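Local coordinates for protein thermosome subunit (PDB 3AQ1) that is a group II chaperonin that probably binds unfolded proteins and uses ATP hydrolysis to assist their folding, at residues 188-193 with 296-301. Numbering follows the deposited sequence.
Sequences AKILLL and GTAGLV
Ala-188 and Ile-190 pair with Ala-298 and Gly-296 as antiparallel hydrogen-bonded residues, with Lys-189 and Thr-297 forming the non-hydrogen-bonded pair between them. Ile-190 N reaches Gly-296 O at 2.7 Å and almost straight (174°). Gly-296 N returns a bond of 2.8 Å to Ile-190 O. Ala-188 N donates to Ala-298 O over 3.0 Å with a bent N-H angle of 140°, and the return bond from Ala-298 N to Ala-188 O is weak. A CA-H···O contact from Thr-297 CA gives Ala-188 O a second neighbour, at 3.4 Å.

The two faces of this ribbon differ in character. On one, Lys-189 and Thr-297 run side by side; the lysine chain bends at its second torsion (chi2 -64°) and passes along the threonine methyl, with NZ 3.7 Å from Thr-297 CG2. The threonine hydroxyl is engaged elsewhere, in a hydrogen bond to Gln-318 OE1. The opposite face is apolar: Ile-190 CD1 lies 3.6 Å from Ala-298 CB, and Ala-188 CB meets Val-301 CG2 at 3.7 Å. The backbone changes direction at Gly-299, which brings Val-301 over the Ala-188 side; Gly-299 and Leu-300 form a classic beta bulge opposite Thr-315.

Strand 184-193 thus has 296-298 and, past Gly-299, 300-305 paired antiparallel with it, and 241-244 parallel on the other edge. This mixed sheet, flanked by helix 269-279, belongs to the apical domain of the group II chaperonin fold. Val-241 and Phe-243 pack against Ile-190, Thr-279 of helix 269-279 also touches this isoleucine, and Val-314 of strand 310-317 meets Ala-298 and Val-301.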
loop_
_atom_site.group_PDB
_atom_site.type_symbol
_atom_site.label_atom_id
_atom_site.label_comp_id
_atom_site.label_asym_id
_atom_site.label_seq_id
_atom_site.Cartn_x
_atom_site.Cartn_y
_atom_site.Cartn_z
ATOM N N ALA A 188 -30.296 -4.818 -6.421
ATOM C CA ALA A 188 -29.845 -4.640 -7.783
ATOM C C ALA A 188 -29.269 -5.948 -8.295
ATOM O O ALA A 188 -28.637 -6.698 -7.550
ATOM C CB ALA A 188 -28.809 -3.530 -7.844
ATOM N N LYS A 189 -29.514 -6.223 -9.567
ATOM C CA LYS A 189 -28.874 -7.343 -10.231
ATOM C C LYS A 189 -28.081 -6.725 -11.356
ATOM O O LYS A 189 -28.646 -6.134 -12.269
ATOM C CB LYS A 189 -29.918 -8.318 -10.765
ATOM C CG LYS A 189 -30.828 -8.822 -9.693
ATOM C CD LYS A 189 -30.057 -9.626 -8.665
ATOM C CE LYS A 189 -30.888 -9.875 -7.418
ATOM N NZ LYS A 189 -30.262 -10.930 -6.595
ATOM N N ILE A 190 -26.766 -6.847 -11.277
ATOM C CA ILE A 190 -25.887 -5.991 -12.057
ATOM C C ILE A 190 -25.211 -6.718 -13.201
ATOM O O ILE A 190 -24.626 -7.793 -13.020
ATOM C CB ILE A 190 -24.820 -5.389 -11.156
ATOM C CG1 ILE A 190 -25.489 -4.501 -10.112
ATOM C CG2 ILE A 190 -23.787 -4.635 -11.985
ATOM C CD1 ILE A 190 -24.678 -4.310 -8.885
ATOM N N LEU A 191 -25.297 -6.112 -14.379
ATOM C CA LEU A 191 -24.653 -6.633 -15.579
ATOM C C LEU A 191 -23.518 -5.687 -15.991
ATOM O O LEU A 191 -23.729 -4.484 -16.106
ATOM C CB LEU A 191 -25.690 -6.769 -16.706
ATOM C CG LEU A 191 -25.256 -7.292 -18.076
ATOM C CD1 LEU A 191 -24.962 -8.778 -18.019
ATOM C CD2 LEU A 191 -26.311 -7.004 -19.134
ATOM N N LEU A 192 -22.314 -6.217 -16.189
ATOM C CA LEU A 192 -21.190 -5.393 -16.654
ATOM C C LEU A 192 -20.874 -5.686 -18.118
ATOM O O LEU A 192 -20.653 -6.837 -18.481
ATOM C CB LEU A 192 -19.947 -5.600 -15.774
ATOM C CG LEU A 192 -20.262 -5.450 -14.281
ATOM C CD1 LEU A 192 -19.083 -5.803 -13.400
ATOM C CD2 LEU A 192 -20.733 -4.060 -13.998
ATOM N N LEU A 193 -20.881 -4.650 -18.957
ATOM C CA LEU A 193 -20.547 -4.800 -20.375
ATOM C C LEU A 193 -19.295 -4.024 -20.723
ATOM O O LEU A 193 -19.209 -2.833 -20.460
ATOM C CB LEU A 193 -21.686 -4.297 -21.269
ATOM C CG LEU A 193 -23.099 -4.869 -21.063
ATOM C CD1 LEU A 193 -24.080 -4.342 -22.106
ATOM C CD2 LEU A 193 -23.077 -6.372 -21.085
ATOM N N GLY A 296 -24.014 -9.797 -11.190
ATOM C CA GLY A 296 -23.615 -9.467 -9.836
ATOM C C GLY A 296 -24.780 -8.926 -9.037
ATOM O O GLY A 296 -25.867 -8.714 -9.569
ATOM N N THR A 297 -24.551 -8.694 -7.752
ATOM C CA THR A 297 -25.600 -8.183 -6.887
ATOM C C THR A 297 -25.099 -7.075 -5.973
ATOM O O THR A 297 -23.938 -7.061 -5.581
ATOM C CB THR A 297 -26.168 -9.290 -5.982
ATOM O OG1 THR A 297 -25.179 -9.659 -5.018
ATOM C CG2 THR A 297 -26.556 -10.502 -6.786
ATOM N N ALA A 298 -26.001 -6.176 -5.608
ATOM C CA ALA A 298 -25.709 -5.127 -4.653
ATOM C C ALA A 298 -26.975 -4.756 -3.905
ATOM O O ALA A 298 -28.032 -4.671 -4.493
ATOM C CB ALA A 298 -25.164 -3.899 -5.381
ATOM N N GLY A 299 -26.870 -4.500 -2.611
ATOM C CA GLY A 299 -28.018 -4.048 -1.854
ATOM C C GLY A 299 -28.778 -2.914 -2.523
ATOM O O GLY A 299 -30.018 -2.904 -2.551
ATOM N N LEU A 300 -28.042 -1.949 -3.063
ATOM C CA LEU A 300 -28.664 -0.735 -3.567
ATOM C C LEU A 300 -27.820 -0.045 -4.638
ATOM O O LEU A 300 -26.616 0.092 -4.509
ATOM C CB LEU A 300 -28.938 0.238 -2.405
ATOM C CG LEU A 300 -29.528 1.622 -2.695
ATOM C CD1 LEU A 300 -30.898 1.514 -3.327
ATOM C CD2 LEU A 300 -29.596 2.459 -1.426
ATOM N N VAL A 301 -28.476 0.387 -5.701
ATOM C CA VAL A 301 -27.861 1.245 -6.681
ATOM C C VAL A 301 -28.751 2.463 -6.852
ATOM O O VAL A 301 -29.923 2.319 -7.165
ATOM C CB VAL A 301 -27.695 0.533 -8.013
ATOM C CG1 VAL A 301 -27.378 1.551 -9.112
ATOM C CG2 VAL A 301 -26.604 -0.519 -7.894
#